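Local atomic coordinates of matrix protein VP40 (Lake Victoria marburgvirus, PDB entry 5B0V), a protein that drives assembly and budding of Marburg virus particles as their matrix protein, and takes part in blocking host interferon signalling. Residues H112-T125 with N138-L152. Numbering follows the deposited sequence.
Sequences HTVAALLTGSYTIT and NRLGTGIPAHPLRML
Leu117, on helix 110-119, meets Leu152 of helix 150-154 at about a right angle, its CD2 lying 3.7 Å from Leu152 CD2. Ala116 CB packs against the same methyl, and Leu117 CD1 turns to Leu149 CD1. Leu100, Phe75 and Leu183, on strands of the four-stranded sheet, also touch Leu117, so this side is densely filled. Beside it, Met151, here selenomethionine, brings its selenium to the edge of the Tyr122 ring, 3.8 Å from CE2, a Met-aromatic contact. The Tyr122 hydroxyl donates to Leu117 O (2.7 Å between OH and O), in the carbonyl plane on a lone pair. That bond ties the strand residue Tyr122 to the last turn of helix 110-119.

Near the start of helix 110-119, His147 NE2 donates to Thr113 OG1 (3.1 Å), which lies in the ring plane. His147 ND1 accepts from Leu149 N, so both ring nitrogens are used and the ring's rotation is fixed. Thr113 OG1 also bonds to Pro109 O.

The hairpin side is more open. Thr123 and Asn138 form an antiparallel hydrogen-bonded pair, and Leu140 N continues the ladder to Ser121 O (2.9 Å). With Asn138 CG turned away from its own carbonyl carbon (chi1 -60°), ND2 reaches across to Thr125 OG1, in the amide plane. The exposed Leu140 lays its CB and CG beside Ser121 O and its CD1 near Ser121 CB (4.0 Å). Arg139 runs its CG and CD past Tyr122 and sets one guanidinium face against Ala116 O without a hydrogen bond.

Apolar contacts thus hold the two helices together, while directed bonds set the hairpin register and the orientation of His147.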
ATOM      1  N   HIS A 112       4.237  -1.083  -7.703  1.00 29.85           N
ATOM      2  CA  HIS A 112       4.405  -2.487  -7.351  1.00 29.47           C
ATOM      3  C   HIS A 112       5.131  -2.604  -6.025  1.00 27.57           C
ATOM      4  O   HIS A 112       4.712  -3.306  -5.131  1.00 27.28           O
ATOM      5  CB  HIS A 112       5.191  -3.219  -8.440  1.00 30.14           C
ATOM      6  CG  HIS A 112       5.109  -4.702  -8.337  1.00 30.72           C
ATOM      7  ND1 HIS A 112       5.491  -5.529  -9.367  1.00 31.99           N
ATOM      8  CD2 HIS A 112       4.658  -5.512  -7.351  1.00 30.68           C
ATOM      9  CE1 HIS A 112       5.291  -6.787  -9.017  1.00 32.39           C
ATOM     10  NE2 HIS A 112       4.791  -6.804  -7.794  1.00 31.70           N
ATOM     11  N   THR A 113       6.226  -1.883  -5.896  1.00 26.71           N
ATOM     12  CA  THR A 113       7.041  -1.972  -4.691  1.00 25.47           C
ATOM     13  C   THR A 113       6.206  -1.675  -3.453  1.00 25.13           C
ATOM     14  O   THR A 113       6.205  -2.442  -2.495  1.00 24.50           O
ATOM     15  CB  THR A 113       8.250  -1.010  -4.744  1.00 24.70           C
ATOM     16  OG1 THR A 113       9.031  -1.273  -5.925  1.00 24.92           O
ATOM     17  CG2 THR A 113       9.093  -1.191  -3.515  1.00 23.61           C
ATOM     18  N   VAL A 114       5.484  -0.563  -3.502  1.00 25.55           N
ATOM     19  CA  VAL A 114       4.678  -0.136  -2.378  1.00 25.71           C
ATOM     20  C   VAL A 114       3.480  -1.068  -2.141  1.00 26.73           C
ATOM     21  O   VAL A 114       3.143  -1.391  -0.998  1.00 26.34           O
ATOM     22  CB  VAL A 114       4.198   1.311  -2.559  1.00 26.03           C
ATOM     23  CG1 VAL A 114       3.250   1.706  -1.423  1.00 26.11           C
ATOM     24  CG2 VAL A 114       5.398   2.249  -2.621  1.00 25.28           C
ATOM     25  N   ALA A 115       2.845  -1.507  -3.215  1.00 28.13           N
ATOM     26  CA  ALA A 115       1.708  -2.410  -3.084  1.00 29.42           C
ATOM     27  C   ALA A 115       2.164  -3.733  -2.499  1.00 29.37           C
ATOM     28  O   ALA A 115       1.497  -4.308  -1.635  1.00 29.83           O
ATOM     29  CB  ALA A 115       1.059  -2.625  -4.433  1.00 30.79           C
ATOM     30  N   ALA A 116       3.315  -4.198  -2.971  1.00 29.11           N
ATOM     31  CA  ALA A 116       3.870  -5.457  -2.518  1.00 29.15           C
ATOM     32  C   ALA A 116       4.186  -5.397  -1.016  1.00 28.62           C
ATOM     33  O   ALA A 116       4.013  -6.368  -0.283  1.00 29.16           O
ATOM     34  CB  ALA A 116       5.108  -5.786  -3.316  1.00 28.77           C
ATOM     35  N   LEU A 117       4.655  -4.248  -0.561  1.00 27.79           N
ATOM     36  CA  LEU A 117       5.083  -4.113   0.821  1.00 27.06           C
ATOM     37  C   LEU A 117       3.862  -4.068   1.717  1.00 27.51           C
ATOM     38  O   LEU A 117       3.771  -4.814   2.678  1.00 27.93           O
ATOM     39  CB  LEU A 117       5.967  -2.865   0.997  1.00 26.15           C
ATOM     40  CG  LEU A 117       7.450  -3.032   0.599  1.00 25.60           C
ATOM     41  CD1 LEU A 117       8.169  -1.696   0.599  1.00 25.07           C
ATOM     42  CD2 LEU A 117       8.169  -4.016   1.513  1.00 25.24           C
ATOM     43  N   LEU A 118       2.894  -3.235   1.365  1.00 27.89           N
ATOM     44  CA  LEU A 118       1.705  -3.064   2.192  1.00 27.87           C
ATOM     45  C   LEU A 118       0.712  -4.230   2.083  1.00 28.98           C
ATOM     46  O   LEU A 118      -0.159  -4.358   2.931  1.00 29.85           O
ATOM     47  CB  LEU A 118       1.013  -1.757   1.839  1.00 27.95           C
ATOM     48  CG  LEU A 118       1.812  -0.496   2.139  1.00 26.95           C
ATOM     49  CD1 LEU A 118       1.163   0.711   1.491  1.00 27.56           C
ATOM     50  CD2 LEU A 118       1.938  -0.294   3.638  1.00 26.61           C
ATOM     51  N   THR A 119       0.824  -5.081   1.065  1.00 29.43           N
ATOM     52  CA  THR A 119      -0.037  -6.260   1.032  1.00 30.44           C
ATOM     53  C   THR A 119       0.561  -7.454   1.777  1.00 30.66           C
ATOM     54  O   THR A 119      -0.143  -8.419   2.035  1.00 31.13           O
ATOM     55  CB  THR A 119      -0.451  -6.661  -0.402  1.00 31.27           C
ATOM     56  OG1 THR A 119       0.697  -6.765  -1.256  1.00 30.76           O
ATOM     57  CG2 THR A 119      -1.433  -5.637  -0.966  1.00 31.73           C
ATOM     58  N   GLY A 120       1.838  -7.378   2.158  1.00 30.28           N
ATOM     59  CA  GLY A 120       2.496  -8.503   2.799  1.00 31.08           C
ATOM     60  C   GLY A 120       2.056  -8.745   4.238  1.00 32.49           C
ATOM     61  O   GLY A 120       1.783  -7.798   4.984  1.00 32.50           O
ATOM     62  N   SER A 121       1.983 -10.021   4.612  1.00 34.34           N
ATOM     63  CA  SER A 121       1.825 -10.436   5.992  1.00 35.58           C
ATOM     64  C   SER A 121       3.199 -10.744   6.559  1.00 36.27           C
ATOM     65  O   SER A 121       3.932 -11.571   5.996  1.00 38.00           O
ATOM     66  CB  SER A 121       0.973 -11.693   6.076  1.00 37.36           C
ATOM     67  OG  SER A 121      -0.403 -11.364   6.197  1.00 39.74           O
ATOM     68  N   TYR A 122       3.539 -10.126   7.691  1.00 35.85           N
ATOM     69  CA  TYR A 122       4.840 -10.317   8.303  1.00 35.33           C
ATOM     70  C   TYR A 122       4.866 -11.062   9.647  1.00 36.94           C
ATOM     71  O   TYR A 122       3.931 -11.011  10.434  1.00 37.50           O
ATOM     72  CB  TYR A 122       5.526  -8.966   8.440  1.00 33.65           C
ATOM     73  CG  TYR A 122       5.638  -8.234   7.134  1.00 32.33           C
ATOM     74  CD1 TYR A 122       4.572  -7.503   6.641  1.00 32.11           C
ATOM     75  CD2 TYR A 122       6.803  -8.289   6.376  1.00 31.42           C
ATOM     76  CE1 TYR A 122       4.660  -6.822   5.441  1.00 31.15           C
ATOM     77  CE2 TYR A 122       6.896  -7.608   5.173  1.00 30.70           C
ATOM     78  CZ  TYR A 122       5.814  -6.881   4.706  1.00 30.30           C
ATOM     79  OH  TYR A 122       5.883  -6.199   3.515  1.00 29.46           O
ATOM     80  N   THR A 123       5.989 -11.741   9.875  1.00 38.52           N
ATOM     81  CA  THR A 123       6.269 -12.525  11.063  1.00 40.26           C
ATOM     82  C   THR A 123       7.657 -12.197  11.548  1.00 40.29           C
ATOM     83  O   THR A 123       8.499 -11.772  10.777  1.00 40.65           O
ATOM     84  CB  THR A 123       6.179 -14.012  10.666  1.00 41.82           C
ATOM     85  OG1 THR A 123       4.804 -14.363  10.688  1.00 43.48           O
ATOM     86  CG2 THR A 123       6.891 -14.963  11.582  1.00 43.75           C
ATOM     87  N   ILE A 124       7.891 -12.388  12.838  1.00 41.42           N
ATOM     88  CA  ILE A 124       9.236 -12.236  13.398  1.00 41.24           C
ATOM     89  C   ILE A 124       9.720 -13.575  13.959  1.00 41.85           C
ATOM     90  O   ILE A 124       8.956 -14.292  14.597  1.00 43.71           O
ATOM     91  CB  ILE A 124       9.274 -11.113  14.459  1.00 40.65           C
ATOM     92  CG1 ILE A 124      10.668 -10.533  14.557  1.00 40.68           C
ATOM     93  CG2 ILE A 124       8.826 -11.604  15.815  1.00 41.93           C
ATOM     94  CD1 ILE A 124      10.723  -9.274  15.400  1.00 40.85           C
ATOM     95  N   THR A 125      10.971 -13.915  13.688  1.00 40.81           N
ATOM     96  CA  THR A 125      11.586 -15.129  14.204  1.00 42.15           C
ATOM     97  C   THR A 125      12.973 -14.782  14.705  1.00 42.37           C
ATOM     98  O   THR A 125      13.447 -13.668  14.522  1.00 41.14           O
ATOM     99  CB  THR A 125      11.706 -16.219  13.126  1.00 42.51           C
ATOM    100  OG1 THR A 125      12.222 -15.640  11.927  1.00 41.19           O
ATOM    101  CG2 THR A 125      10.357 -16.844  12.843  1.00 43.20           C
ATOM    102  N   ASN A 138       9.868 -11.781   8.456  1.00 36.14           N
ATOM    103  CA  ASN A 138       9.516 -12.544   7.278  1.00 36.88           C
ATOM    104  C   ASN A 138       8.272 -12.011   6.607  1.00 36.34           C
ATOM    105  O   ASN A 138       7.293 -11.725   7.265  1.00 36.03           O
ATOM    106  CB  ASN A 138       9.235 -13.979   7.676  1.00 38.79           C
ATOM    107  CG  ASN A 138      10.421 -14.639   8.332  1.00 39.90           C
ATOM    108  OD1 ASN A 138      11.337 -15.091   7.653  1.00 39.39           O
ATOM    109  ND2 ASN A 138      10.398 -14.720   9.661  1.00 41.16           N
ATOM    110  N   ARG A 139       8.316 -11.898   5.287  1.00 36.28           N
ATOM    111  CA  ARG A 139       7.149 -11.529   4.520  1.00 36.69           C
ATOM    112  C   ARG A 139       6.655 -12.798   3.861  1.00 38.90           C
ATOM    113  O   ARG A 139       7.367 -13.397   3.066  1.00 38.85           O
ATOM    114  CB  ARG A 139       7.477 -10.481   3.460  1.00 34.86           C
ATOM    115  CG  ARG A 139       6.239  -9.841   2.890  1.00 34.40           C
ATOM    116  CD  ARG A 139       6.454  -9.028   1.630  1.00 33.53           C
ATOM    117  NE  ARG A 139       5.278  -9.303   0.818  1.00 34.29           N
ATOM    118  CZ  ARG A 139       5.229  -9.462  -0.482  1.00 34.91           C
ATOM    119  NH1 ARG A 139       6.316  -9.382  -1.220  1.00 35.11           N
ATOM    120  NH2 ARG A 139       4.063  -9.725  -1.043  1.00 36.39           N
ATOM    121  N   LEU A 140       5.423 -13.187   4.176  1.00 41.32           N
ATOM    122  CA  LEU A 140       4.921 -14.502   3.772  1.00 44.50           C
ATOM    123  C   LEU A 140       4.635 -14.582   2.271  1.00 45.36           C
ATOM    124  O   LEU A 140       4.311 -13.592   1.610  1.00 44.36           O
ATOM    125  CB  LEU A 140       3.700 -14.901   4.616  1.00 45.85           C
ATOM    126  CG  LEU A 140       4.060 -14.941   6.120  1.00 46.53           C
ATOM    127  CD1 LEU A 140       2.834 -15.090   7.004  1.00 47.81           C
ATOM    128  CD2 LEU A 140       5.080 -16.026   6.442  1.00 47.17           C
ATOM    129  N   GLY A 141       4.835 -15.771   1.731  1.00 47.83           N
ATOM    130  CA  GLY A 141       4.593 -16.022   0.331  1.00 49.20           C
ATOM    131  C   GLY A 141       5.786 -15.745  -0.552  1.00 48.87           C
ATOM    132  O   GLY A 141       6.919 -15.575  -0.098  1.00 46.93           O
ATOM    133  N   THR A 142       5.482 -15.682  -1.836  1.00 51.14           N
ATOM    134  CA  THR A 142       6.471 -15.587  -2.882  1.00 51.79           C
ATOM    135  C   THR A 142       7.130 -14.202  -2.921  1.00 48.74           C
ATOM    136  O   THR A 142       6.457 -13.196  -2.822  1.00 47.00           O
ATOM    137  CB  THR A 142       5.819 -15.969  -4.226  1.00 55.13           C
ATOM    138  OG1 THR A 142       6.841 -16.292  -5.179  1.00 58.39           O
ATOM    139  CG2 THR A 142       4.913 -14.846  -4.764  1.00 54.82           C
ATOM    140  N   GLY A 143       8.450 -14.155  -3.050  1.00 49.12           N
ATOM    141  CA  GLY A 143       9.161 -12.879  -3.196  1.00 47.97           C
ATOM    142  C   GLY A 143       9.027 -12.345  -4.615  1.00 47.95           C
ATOM    143  O   GLY A 143       8.187 -12.828  -5.381  1.00 49.00           O
ATOM    144  N   ILE A 144       9.835 -11.344  -4.965  1.00 47.20           N
ATOM    145  CA  ILE A 144       9.996 -10.963  -6.359  1.00 49.07           C
ATOM    146  C   ILE A 144      11.438 -10.769  -6.778  1.00 48.08           C
ATOM    147  O   ILE A 144      12.215  -9.970  -6.232  1.00 45.36           O
ATOM    148  CB  ILE A 144       9.128  -9.785  -6.809  1.00 51.70           C
ATOM    149  CG1 ILE A 144       9.218  -8.641  -5.821  1.00 51.05           C
ATOM    150  CG2 ILE A 144       7.671 -10.262  -6.952  1.00 55.60           C
ATOM    151  CD1 ILE A 144       8.265  -7.502  -6.127  1.00 50.74           C
ATOM    152  N   PRO A 145      11.804 -11.540  -7.776  1.00 48.64           N
ATOM    153  CA  PRO A 145      13.175 -11.638  -8.163  1.00 48.09           C
ATOM    154  C   PRO A 145      13.789 -10.290  -8.436  1.00 46.36           C
ATOM    155  O   PRO A 145      13.109  -9.359  -8.853  1.00 44.47           O
ATOM    156  CB  PRO A 145      13.109 -12.447  -9.459  1.00 50.06           C
ATOM    157  CG  PRO A 145      11.680 -12.429  -9.880  1.00 50.71           C
ATOM    158  CD  PRO A 145      10.923 -12.367  -8.613  1.00 49.43           C
ATOM    159  N   ALA A 146      15.091 -10.204  -8.216  1.00 45.73           N
ATOM    160  CA  ALA A 146      15.838  -9.056  -8.675  1.00 43.47           C
ATOM    161  C   ALA A 146      15.428  -7.785  -7.977  1.00 41.53           C
ATOM    162  O   ALA A 146      15.949  -6.730  -8.301  1.00 41.70           O
ATOM    163  CB  ALA A 146      15.639  -8.879 -10.171  1.00 44.62           C
ATOM    164  N   HIS A 147      14.510  -7.851  -7.018  1.00 39.79           N
ATOM    165  CA  HIS A 147      14.044  -6.624  -6.421  1.00 36.80           C
ATOM    166  C   HIS A 147      15.123  -6.007  -5.555  1.00 33.31           C
ATOM    167  O   HIS A 147      15.728  -6.699  -4.764  1.00 32.73           O
ATOM    168  CB  HIS A 147      12.783  -6.815  -5.596  1.00 36.86           C
ATOM    169  CG  HIS A 147      12.067  -5.529  -5.378  1.00 36.45           C
ATOM    170  ND1 HIS A 147      12.571  -4.530  -4.577  1.00 35.48           N
ATOM    171  CD2 HIS A 147      10.958  -5.020  -5.953  1.00 37.69           C
ATOM    172  CE1 HIS A 147      11.781  -3.479  -4.625  1.00 35.52           C
ATOM    173  NE2 HIS A 147      10.784  -3.756  -5.443  1.00 37.60           N
ATOM    174  N   PRO A 148      15.365  -4.702  -5.711  1.00 31.18           N
ATOM    175  CA  PRO A 148      16.396  -3.997  -4.941  1.00 30.28           C
ATOM    176  C   PRO A 148      16.318  -4.222  -3.441  1.00 29.08           C
ATOM    177  O   PRO A 148      17.336  -4.450  -2.828  1.00 29.14           O
ATOM    178  CB  PRO A 148      16.145  -2.521  -5.254  1.00 29.44           C
ATOM    179  CG  PRO A 148      15.496  -2.534  -6.569  1.00 30.41           C
ATOM    180  CD  PRO A 148      14.772  -3.844  -6.740  1.00 31.31           C
ATOM    181  N   LEU A 149      15.138  -4.098  -2.866  1.00 28.98           N
ATOM    182  CA  LEU A 149      14.927  -4.328  -1.436  1.00 29.09           C
ATOM    183  C   LEU A 149      14.916  -5.809  -1.086  1.00 30.81           C
ATOM    184  O   LEU A 149      14.164  -6.612  -1.670  1.00 31.04           O
ATOM    185  CB  LEU A 149      13.608  -3.706  -0.976  1.00 28.19           C
ATOM    186  CG  LEU A 149      13.427  -2.227  -1.295  1.00 27.29           C
ATOM    187  CD1 LEU A 149      12.025  -1.800  -0.920  1.00 27.30           C
ATOM    188  CD2 LEU A 149      14.451  -1.364  -0.593  1.00 26.37           C
ATOM    189  N   ARG A 150      15.733  -6.160  -0.100  1.00 31.80           N
ATOM    190  CA  ARG A 150      15.881  -7.562   0.261  1.00 33.91           C
ATOM    191  C   ARG A 150      14.539  -8.196   0.674  1.00 33.19           C
ATOM    192  O   ARG A 150      14.242  -9.320   0.276  1.00 34.05           O
ATOM    193  CB  ARG A 150      16.918  -7.737   1.380  1.00 35.27           C
ATOM    194  CG  ARG A 150      17.239  -9.194   1.623  1.00 38.20           C
ATOM    195  CD  ARG A 150      18.127  -9.431   2.829  1.00 41.49           C
ATOM    196  NE  ARG A 150      17.934 -10.798   3.322  1.00 45.33           N
ATOM    197  CZ  ARG A 150      18.491 -11.888   2.798  1.00 48.46           C
ATOM    198  NH1 ARG A 150      19.306 -11.803   1.757  1.00 51.29           N
ATOM    199  NH2 ARG A 150      18.219 -13.087   3.305  1.00 50.13           N
HETATM  200  N   MSE A 151      13.739  -7.476   1.456  1.00 30.75           N
HETATM  201  CA  MSE A 151      12.472  -8.015   1.941  1.00 30.44           C
HETATM  202  C   MSE A 151      11.600  -8.563   0.831  1.00 31.18           C
HETATM  203  O   MSE A 151      11.044  -9.642   0.969  1.00 31.30           O
HETATM  204  CB  MSE A 151      11.739  -6.938   2.721  1.00 29.21           C
HETATM  205  CG  MSE A 151      10.422  -7.392   3.320  1.00 29.60           C
HETATM  206 SE   MSE A 151      10.647  -8.299   5.051  1.00 29.91          SE
HETATM  207  CE  MSE A 151      10.579 -10.040   4.231  1.00 31.20           C
ATOM    208  N   LEU A 152      11.480  -7.848  -0.289  1.00 31.42           N
ATOM    209  CA  LEU A 152      10.636  -8.312  -1.394  1.00 31.86           C
ATOM    210  C   LEU A 152      11.373  -9.311  -2.204  1.00 33.53           C
ATOM    211  O   LEU A 152      10.787 -10.295  -2.624  1.00 34.86           O
ATOM    212  CB  LEU A 152      10.234  -7.179  -2.307  1.00 31.38           C
ATOM    213  CG  LEU A 152       9.413  -6.057  -1.673  1.00 30.58           C
ATOM    214  CD1 LEU A 152       9.171  -4.941  -2.672  1.00 30.70           C
ATOM    215  CD2 LEU A 152       8.100  -6.594  -1.182  1.00 31.05           C
TER